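PDB 2PK0: Serine/threonine protein phosphatase Stp1 from Streptococcus agalactiae, which probably removes phosphate groups from phosphoserine and phosphothreonine in proteins, as a magnesium-binding phosphatase of the PP2C family. Local coordinates for residues S62-E66 / T67-E71; V109-G113 / D114-F118; H141-V144 / N145-K149. All blocks are in the same frame, centred on the assembly; numbering follows the deposited sequence.

Contact 1: S62-E66 / T67-E71; sequences SDWAE and TDFSE
Thr67 reaches back to the carbonyl of Trp64 with two donors. A type I beta turn from Trp64 to Thr67 brings the backbone N of Thr67 to 3.1 Å from Trp64 O, standing well above the carbonyl plane. The hydroxyl, with Thr67 OG1 3.0 Å from Trp64 O, comes in only 17° off that plane, so the two donors meet the oxygen from different directions. With chi1 at 81°, OG1 sits between the backbone N and the carbonyl carbon and lies over one face of the Trp64 indole, while Thr67 CG2 swings to 3.3 Å from Asp63 O, an oxygen that also accepts from Glu66 N. The rings of Trp64 and Phe69 meet obliquely: Trp64 CZ3 is 4.0 Å from Phe69 CE1 and lies near the plane of the phenyl ring, at its edge. One face of that phenyl is taken by Thr67 CB, 3.5 Å above the plane and offset toward the rim, so the threonine packs against both aromatics. Further out, Asn30 ND2 bonds to Thr67 OG1 and Phe69 O, and Val34 O receives the indole N-H of Trp64. Trp78 meets Trp64 edge-to-face and is held by Asp63 OD2. The turn lies where the chain leaves helix 48-64 and packs on helix 72-96 on one side and on the loop between strands 23-29 and 35-43 on another.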
loop_
_atom_site.group_PDB
_atom_site.type_symbol
_atom_site.label_atom_id
_atom_site.label_comp_id
_atom_site.label_asym_id
_atom_site.label_seq_id
_atom_site.Cartn_x
_atom_site.Cartn_y
_atom_site.Cartn_z
ATOM N N SER A 62 -14.094 5.913 6.343
ATOM C CA SER A 62 -15.299 6.487 6.884
ATOM C C SER A 62 -15.438 6.173 8.359
ATOM O O SER A 62 -16.017 6.958 9.088
ATOM C CB SER A 62 -16.510 6.005 6.104
ATOM O OG SER A 62 -17.556 5.648 6.962
ATOM N N ASP A 63 -14.897 5.047 8.814
ATOM C CA ASP A 63 -14.968 4.736 10.227
ATOM C C ASP A 63 -13.892 5.539 10.928
ATOM O O ASP A 63 -14.130 6.082 12.004
ATOM C CB ASP A 63 -14.831 3.230 10.495
ATOM C CG ASP A 63 -14.927 2.883 11.990
ATOM O OD1 ASP A 63 -15.830 3.412 12.680
ATOM O OD2 ASP A 63 -14.100 2.084 12.487
ATOM N N TRP A 64 -12.736 5.654 10.273
ATOM C CA TRP A 64 -11.588 6.447 10.753
ATOM C C TRP A 64 -11.943 7.903 10.993
ATOM O O TRP A 64 -11.462 8.516 11.934
ATOM C CB TRP A 64 -10.411 6.395 9.760
ATOM C CG TRP A 64 -9.214 7.264 10.160
ATOM C CD1 TRP A 64 -8.941 8.533 9.742
ATOM C CD2 TRP A 64 -8.155 6.909 11.058
ATOM N NE1 TRP A 64 -7.789 8.991 10.314
ATOM C CE2 TRP A 64 -7.280 8.017 11.126
ATOM C CE3 TRP A 64 -7.854 5.756 11.805
ATOM C CZ2 TRP A 64 -6.124 8.009 11.907
ATOM C CZ3 TRP A 64 -6.712 5.747 12.574
ATOM C CH2 TRP A 64 -5.856 6.873 12.622
ATOM N N ALA A 65 -12.787 8.456 10.138
ATOM C CA ALA A 65 -13.136 9.864 10.216
ATOM C C ALA A 65 -13.906 10.172 11.485
ATOM O O ALA A 65 -13.910 11.310 11.949
ATOM C CB ALA A 65 -13.957 10.258 8.995
ATOM N N GLU A 66 -14.547 9.153 12.052
ATOM C CA GLU A 66 -15.358 9.347 13.236
ATOM C C GLU A 66 -14.561 9.157 14.518
ATOM O O GLU A 66 -15.028 9.506 15.597
ATOM C CB GLU A 66 -16.590 8.441 13.200
ATOM C CG GLU A 66 -17.554 8.738 12.036
ATOM C CD GLU A 66 -18.257 10.100 12.144
ATOM O OE1 GLU A 66 -18.470 10.588 13.277
ATOM O OE2 GLU A 66 -18.605 10.683 11.092
ATOM N N THR A 67 -13.343 8.643 14.399
ATOM C CA THR A 67 -12.549 8.373 15.580
ATOM C C THR A 67 -11.889 9.590 16.172
ATOM O O THR A 67 -11.843 10.654 15.562
ATOM C CB THR A 67 -11.444 7.359 15.326
ATOM O OG1 THR A 67 -10.327 8.005 14.710
ATOM C CG2 THR A 67 -11.939 6.198 14.484
ATOM N N ASP A 68 -11.307 9.369 17.340
ATOM C CA ASP A 68 -10.924 10.401 18.294
ATOM C C ASP A 68 -9.437 10.397 18.625
ATOM O O ASP A 68 -8.917 11.367 19.161
ATOM C CB ASP A 68 -11.628 10.078 19.603
ATOM C CG ASP A 68 -11.933 11.268 20.384
ATOM O OD1 ASP A 68 -11.851 12.363 19.798
ATOM O OD2 ASP A 68 -12.262 11.102 21.571
ATOM N N PHE A 69 -8.767 9.287 18.341
ATOM C CA PHE A 69 -7.454 9.052 18.912
ATOM C C PHE A 69 -6.262 9.776 18.324
ATOM O O PHE A 69 -6.273 10.226 17.182
ATOM C CB PHE A 69 -7.128 7.563 19.076
ATOM C CG PHE A 69 -7.957 6.618 18.246
ATOM C CD1 PHE A 69 -7.686 6.420 16.907
ATOM C CD2 PHE A 69 -8.945 5.845 18.846
ATOM C CE1 PHE A 69 -8.418 5.518 16.181
ATOM C CE2 PHE A 69 -9.666 4.953 18.127
ATOM C CZ PHE A 69 -9.398 4.780 16.795
ATOM N N SER A 70 -5.222 9.885 19.142
ATOM C CA SER A 70 -4.043 10.641 18.775
ATOM C C SER A 70 -2.775 9.909 19.165
ATOM O O SER A 70 -1.684 10.430 18.970
ATOM C CB SER A 70 -4.069 12.003 19.454
ATOM O OG SER A 70 -4.236 11.844 20.843
ATOM N N GLU A 71 -2.922 8.708 19.722
ATOM C CA GLU A 71 -1.765 7.938 20.175
ATOM C C GLU A 71 -1.571 6.683 19.327
ATOM O O GLU A 71 -2.540 6.112 18.829
ATOM C CB GLU A 71 -1.897 7.564 21.658
ATOM C CG GLU A 71 -2.165 8.726 22.607
ATOM C CD GLU A 71 -0.984 9.687 22.724
ATOM O OE1 GLU A 71 0.152 9.231 22.976
ATOM O OE2 GLU A 71 -1.190 10.911 22.570
#

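Contact 2: V109-G113 / D114-F118; sequences VAIVG and DNIIF
Phe118 meets Val109 through its CB, 4.1 Å from Val109 CG2, and not through its ring: chi1 of 66° carries the phenyl away from the neighbouring strand, toward Thr138. The flat amide of Asn115 stands at the other end, beside Val112. Asn115 CB lies 3.5 Å from Val112 O, and a water that donates to this carbonyl lies close to Asn115 ND2, although that last distance is too short to be trusted. The carboxylate of Asp114 turns away from the 109-113 segment, and its OD2 forms salt bridges with Arg2 NE and Lys4 NZ.

Between these groups runs a beta hairpin with a two-residue loop (Gly113 and Asp114), closed by a type II' turn from Val112 to Asn115 with Gly113 at its first corner, where phi is positive. Ala110 and Ile117 form a hydrogen-bonded pair, with Ala110 N 3.1 Å from Ile117 O and Ile117 N 3.0 Å from Ala110 O. Val112 and Asn115 form the next such pair, Val112 N being 2.8 Å from Asn115 O. In the non-hydrogen-bonded pairs the side chains of Val109, Ile111, Ile116 and Phe118 share one face. There Ile116 CG2 fits between two residues of the partner strand, 4.0 Å from Val109 CG1 and 4.1 Å from Ile111 CG1. Val109 and Ile116 also touch Leu192 of the second sheet, as expected inside the beta sandwich of the PP2C fold. Ala110, Val112, Asn115 and Ile117 occupy the reverse face, where Val112 and Ile117 pack on Ile75 of helix 72-96.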
loop_
_atom_site.group_PDB
_atom_site.type_symbol
_atom_site.label_atom_id
_atom_site.label_comp_id
_atom_site.label_asym_id
_atom_site.label_seq_id
_atom_site.Cartn_x
_atom_site.Cartn_y
_atom_site.Cartn_z
ATOM N N VAL A 109 -1.771 3.636 6.437
ATOM C CA VAL A 109 -0.685 4.398 7.056
ATOM C C VAL A 109 -1.260 5.618 7.737
ATOM O O VAL A 109 -1.946 6.415 7.092
ATOM C CB VAL A 109 0.331 4.902 6.011
ATOM C CG1 VAL A 109 1.509 5.587 6.697
ATOM C CG2 VAL A 109 0.820 3.781 5.143
ATOM N N ALA A 110 -0.999 5.751 9.034
ATOM C CA ALA A 110 -1.414 6.927 9.786
ATOM C C ALA A 110 -0.180 7.705 10.226
ATOM O O ALA A 110 0.841 7.094 10.582
ATOM C CB ALA A 110 -2.209 6.528 10.976
ATOM N N ILE A 111 -0.268 9.038 10.205
ATOM C CA ILE A 111 0.874 9.879 10.539
ATOM C C ILE A 111 0.612 10.608 11.840
ATOM O O ILE A 111 -0.222 11.504 11.887
ATOM C CB ILE A 111 1.148 10.954 9.474
ATOM C CG1 ILE A 111 1.322 10.350 8.089
ATOM C CG2 ILE A 111 2.388 11.735 9.823
ATOM C CD1 ILE A 111 1.331 11.415 6.990
ATOM N N VAL A 112 1.340 10.229 12.887
ATOM C CA VAL A 112 1.241 10.866 14.193
ATOM C C VAL A 112 2.514 11.673 14.471
ATOM O O VAL A 112 3.588 11.095 14.682
ATOM C CB VAL A 112 1.076 9.816 15.291
ATOM C CG1 VAL A 112 0.856 10.482 16.642
ATOM C CG2 VAL A 112 -0.055 8.915 14.951
ATOM N N GLY A 113 2.391 12.997 14.476
ATOM C CA GLY A 113 3.562 13.865 14.520
ATOM C C GLY A 113 4.460 13.615 13.329
ATOM O O GLY A 113 4.046 13.810 12.187
ATOM N N ASP A 114 5.683 13.158 13.588
ATOM C CA ASP A 114 6.581 12.723 12.509
ATOM C C ASP A 114 6.839 11.205 12.506
ATOM O O ASP A 114 7.778 10.716 11.863
ATOM C CB ASP A 114 7.905 13.486 12.532
ATOM C CG ASP A 114 8.575 13.477 13.888
ATOM O OD1 ASP A 114 8.129 12.761 14.805
ATOM O OD2 ASP A 114 9.569 14.199 14.038
ATOM N N ASN A 115 6.001 10.480 13.238
ATOM C CA ASN A 115 5.998 9.030 13.193
ATOM C C ASN A 115 4.886 8.527 12.276
ATOM O O ASN A 115 3.832 9.150 12.147
ATOM C CB ASN A 115 5.814 8.441 14.603
ATOM C CG ASN A 115 7.053 8.573 15.458
ATOM O OD1 ASN A 115 7.974 7.748 15.375
ATOM N ND2 ASN A 115 7.084 9.597 16.297
ATOM N N ILE A 116 5.133 7.398 11.636
ATOM C CA ILE A 116 4.089 6.686 10.931
ATOM C C ILE A 116 3.880 5.347 11.623
ATOM O O ILE A 116 4.805 4.796 12.223
ATOM C CB ILE A 116 4.430 6.416 9.443
ATOM C CG1 ILE A 116 5.822 5.824 9.305
ATOM C CG2 ILE A 116 4.373 7.685 8.629
ATOM C CD1 ILE A 116 5.993 5.017 8.073
ATOM N N ILE A 117 2.650 4.850 11.557
ATOM C CA ILE A 117 2.384 3.465 11.849
ATOM C C ILE A 117 1.588 2.842 10.690
ATOM O O ILE A 117 0.589 3.399 10.220
ATOM C CB ILE A 117 1.689 3.256 13.219
ATOM C CG1 ILE A 117 1.373 1.763 13.437
ATOM C CG2 ILE A 117 0.444 4.100 13.323
ATOM C CD1 ILE A 117 1.093 1.378 14.880
ATOM N N PHE A 118 2.048 1.694 10.209
ATOM C CA PHE A 118 1.349 1.059 9.136
ATOM C C PHE A 118 0.829 -0.328 9.470
ATOM O O PHE A 118 1.379 -1.015 10.315
ATOM C CB PHE A 118 2.207 1.039 7.863
ATOM C CG PHE A 118 3.449 0.182 7.955
ATOM C CD1 PHE A 118 3.401 -1.196 7.695
ATOM C CD2 PHE A 118 4.678 0.752 8.252
ATOM C CE1 PHE A 118 4.541 -1.982 7.759
ATOM C CE2 PHE A 118 5.837 -0.039 8.319
ATOM C CZ PHE A 118 5.767 -1.395 8.074
HETATM O O HOH W 1 5.030 10.736 16.947
#

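Contact 3: H141-V144 / N145-K149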
loop_
_atom_site.group_PDB
_atom_site.type_symbol
_atom_site.label_atom_id
_atom_site.label_comp_id
_atom_site.label_asym_id
_atom_site.label_seq_id
_atom_site.Cartn_x
_atom_site.Cartn_y
_atom_site.Cartn_z
ATOM N N HIS A 141 3.819 -10.566 0.970
ATOM C CA HIS A 141 3.247 -11.843 1.360
ATOM C C HIS A 141 3.054 -12.686 0.124
ATOM O O HIS A 141 1.995 -12.689 -0.484
ATOM C CB HIS A 141 1.949 -11.667 2.134
ATOM C CG HIS A 141 2.132 -10.902 3.398
ATOM N ND1 HIS A 141 1.237 -9.953 3.832
ATOM C CD2 HIS A 141 3.140 -10.910 4.299
ATOM C CE1 HIS A 141 1.680 -9.411 4.954
ATOM N NE2 HIS A 141 2.834 -9.977 5.261
ATOM N N SER A 142 4.104 -13.397 -0.246
ATOM C CA SER A 142 4.166 -14.064 -1.523
ATOM C C SER A 142 4.702 -15.453 -1.310
ATOM O O SER A 142 5.198 -15.774 -0.227
ATOM C CB SER A 142 5.131 -13.316 -2.448
ATOM O OG SER A 142 6.483 -13.491 -2.038
ATOM N N LEU A 143 4.618 -16.268 -2.354
ATOM C CA LEU A 143 5.113 -17.633 -2.311
ATOM C C LEU A 143 6.622 -17.692 -2.126
ATOM O O LEU A 143 7.092 -18.434 -1.253
ATOM C CB LEU A 143 4.686 -18.403 -3.567
ATOM C CG LEU A 143 4.653 -19.935 -3.575
ATOM C CD1 LEU A 143 3.460 -20.398 -4.372
ATOM C CD2 LEU A 143 5.899 -20.521 -4.168
ATOM N N VAL A 144 7.370 -16.912 -2.919
ATOM C CA VAL A 144 8.839 -16.960 -2.857
ATOM C C VAL A 144 9.394 -16.522 -1.503
ATOM O O VAL A 144 10.407 -17.058 -1.070
ATOM C CB VAL A 144 9.590 -16.241 -4.064
ATOM C CG1 VAL A 144 8.932 -16.555 -5.349
ATOM C CG2 VAL A 144 9.694 -14.724 -3.904
ATOM N N ASN A 145 8.714 -15.595 -0.819
ATOM C CA ASN A 145 9.143 -15.197 0.535
ATOM C C ASN A 145 8.877 -16.262 1.596
ATOM O O ASN A 145 9.593 -16.314 2.577
ATOM C CB ASN A 145 8.553 -13.848 0.968
ATOM C CG ASN A 145 9.203 -12.671 0.260
ATOM O OD1 ASN A 145 10.262 -12.794 -0.346
ATOM N ND2 ASN A 145 8.564 -11.531 0.324
ATOM N N GLU A 146 7.860 -17.100 1.392
ATOM C CA GLU A 146 7.609 -18.234 2.290
ATOM C C GLU A 146 8.709 -19.289 2.169
ATOM O O GLU A 146 9.168 -19.838 3.188
ATOM C CB GLU A 146 6.244 -18.883 2.031
ATOM C CG GLU A 146 5.090 -18.027 2.482
ATOM C CD GLU A 146 3.859 -18.823 2.869
ATOM O OE1 GLU A 146 3.449 -19.736 2.097
ATOM O OE2 GLU A 146 3.300 -18.517 3.952
ATOM N N LEU A 147 9.119 -19.547 0.920
ATOM C CA LEU A 147 10.206 -20.471 0.621
ATOM C C LEU A 147 11.540 -20.008 1.240
ATOM O O LEU A 147 12.331 -20.837 1.703
ATOM C CB LEU A 147 10.352 -20.684 -0.886
ATOM C CG LEU A 147 9.211 -21.338 -1.688
ATOM C CD1 LEU A 147 9.534 -21.346 -3.177
ATOM C CD2 LEU A 147 8.881 -22.761 -1.225
ATOM N N VAL A 148 11.775 -18.697 1.281
ATOM C CA VAL A 148 12.988 -18.200 1.897
ATOM C C VAL A 148 12.932 -18.460 3.394
ATOM O O VAL A 148 13.828 -19.095 3.949
ATOM C CB VAL A 148 13.233 -16.696 1.580
ATOM C CG1 VAL A 148 14.373 -16.124 2.435
ATOM C CG2 VAL A 148 13.545 -16.507 0.097
ATOM N N LYS A 149 11.842 -18.027 4.013
ATOM C CA LYS A 149 11.639 -18.140 5.459
ATOM C C LYS A 149 11.648 -19.585 6.008
ATOM O O LYS A 149 12.094 -19.821 7.140
ATOM C CB LYS A 149 10.380 -17.344 5.885
ATOM C CG LYS A 149 9.784 -17.737 7.232
ATOM C CD LYS A 149 8.883 -16.673 7.821
ATOM C CE LYS A 149 7.899 -17.275 8.844
ATOM N NZ LYS A 149 6.560 -17.573 8.238
#
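The N-terminus of helix 143-149 is capped by Ser142, whose side chain accepts from the backbone N of Asn145. The bond is weak, with Ser142 OG 3.3 Å from Asn145 N, but its direction is that of a classical N-cap. A chi1 of 71° sets OG between its own backbone N and carbonyl carbon, from where it faces the first turn of the helix and also lies 3.7 Å from Asn145 CG.

The first main-chain bonds are weak and the next are regular. Glu146 N makes weak bonds to the carbonyls of both Ser142 and Leu143. Leu147 N, by contrast, is 3.2 Å from Leu143 O and lies in the plane of that carbonyl, with an N-H...O angle of 161°. Val148 N follows at 3.2 Å from Val144 O, tilted 27° from the carbonyl plane. Side chains one turn apart add apolar contact on one flank, where the leucine branches cross with Leu143 CD2 3.9 Å from Leu147 CD1. The aliphatic part of Glu146 lies alongside the opening turn, its CG 3.5 Å from Ser142 O. The amide of Asn145 serves a different partner: its ND2 donates to Asp140 O, tying the helix to the chain that leads into it.

The side chain of Ser142 is about 12 Å from a bound magnesium ion, and the position of the helix is consistent with the flap subdomain of bacterial PP2C phosphatases. Before it, His141 stacks on His120 and bonds to Gly122 and Asp180, holding the lead-in segment to the end of strand 115-121 and the start of strand 180-185. Val144 and Val148 pack on Ala158 of helix 155-159.

How the contacts relate
Contact 2 is the buried member of the three, a hairpin within a sheet, whereas contacts 1 and 3 lie at the surface, one where the chain leaves a helix and the other at an N-terminal cap. Contacts 1 and 2 adjoin, with Trp64 CH2 4.0 Å from Ala110 CB, and both pack on Ile75 of helix 72-96. Contact 3 stands apart, its centre about 34 Å from that of contact 1, across the centre of the chain. Regular strand pairing and aliphatic packing dominate contact 2; contact 1 relies on aromatic rings around a threonine, and contact 3 mainly on helical backbone bonds.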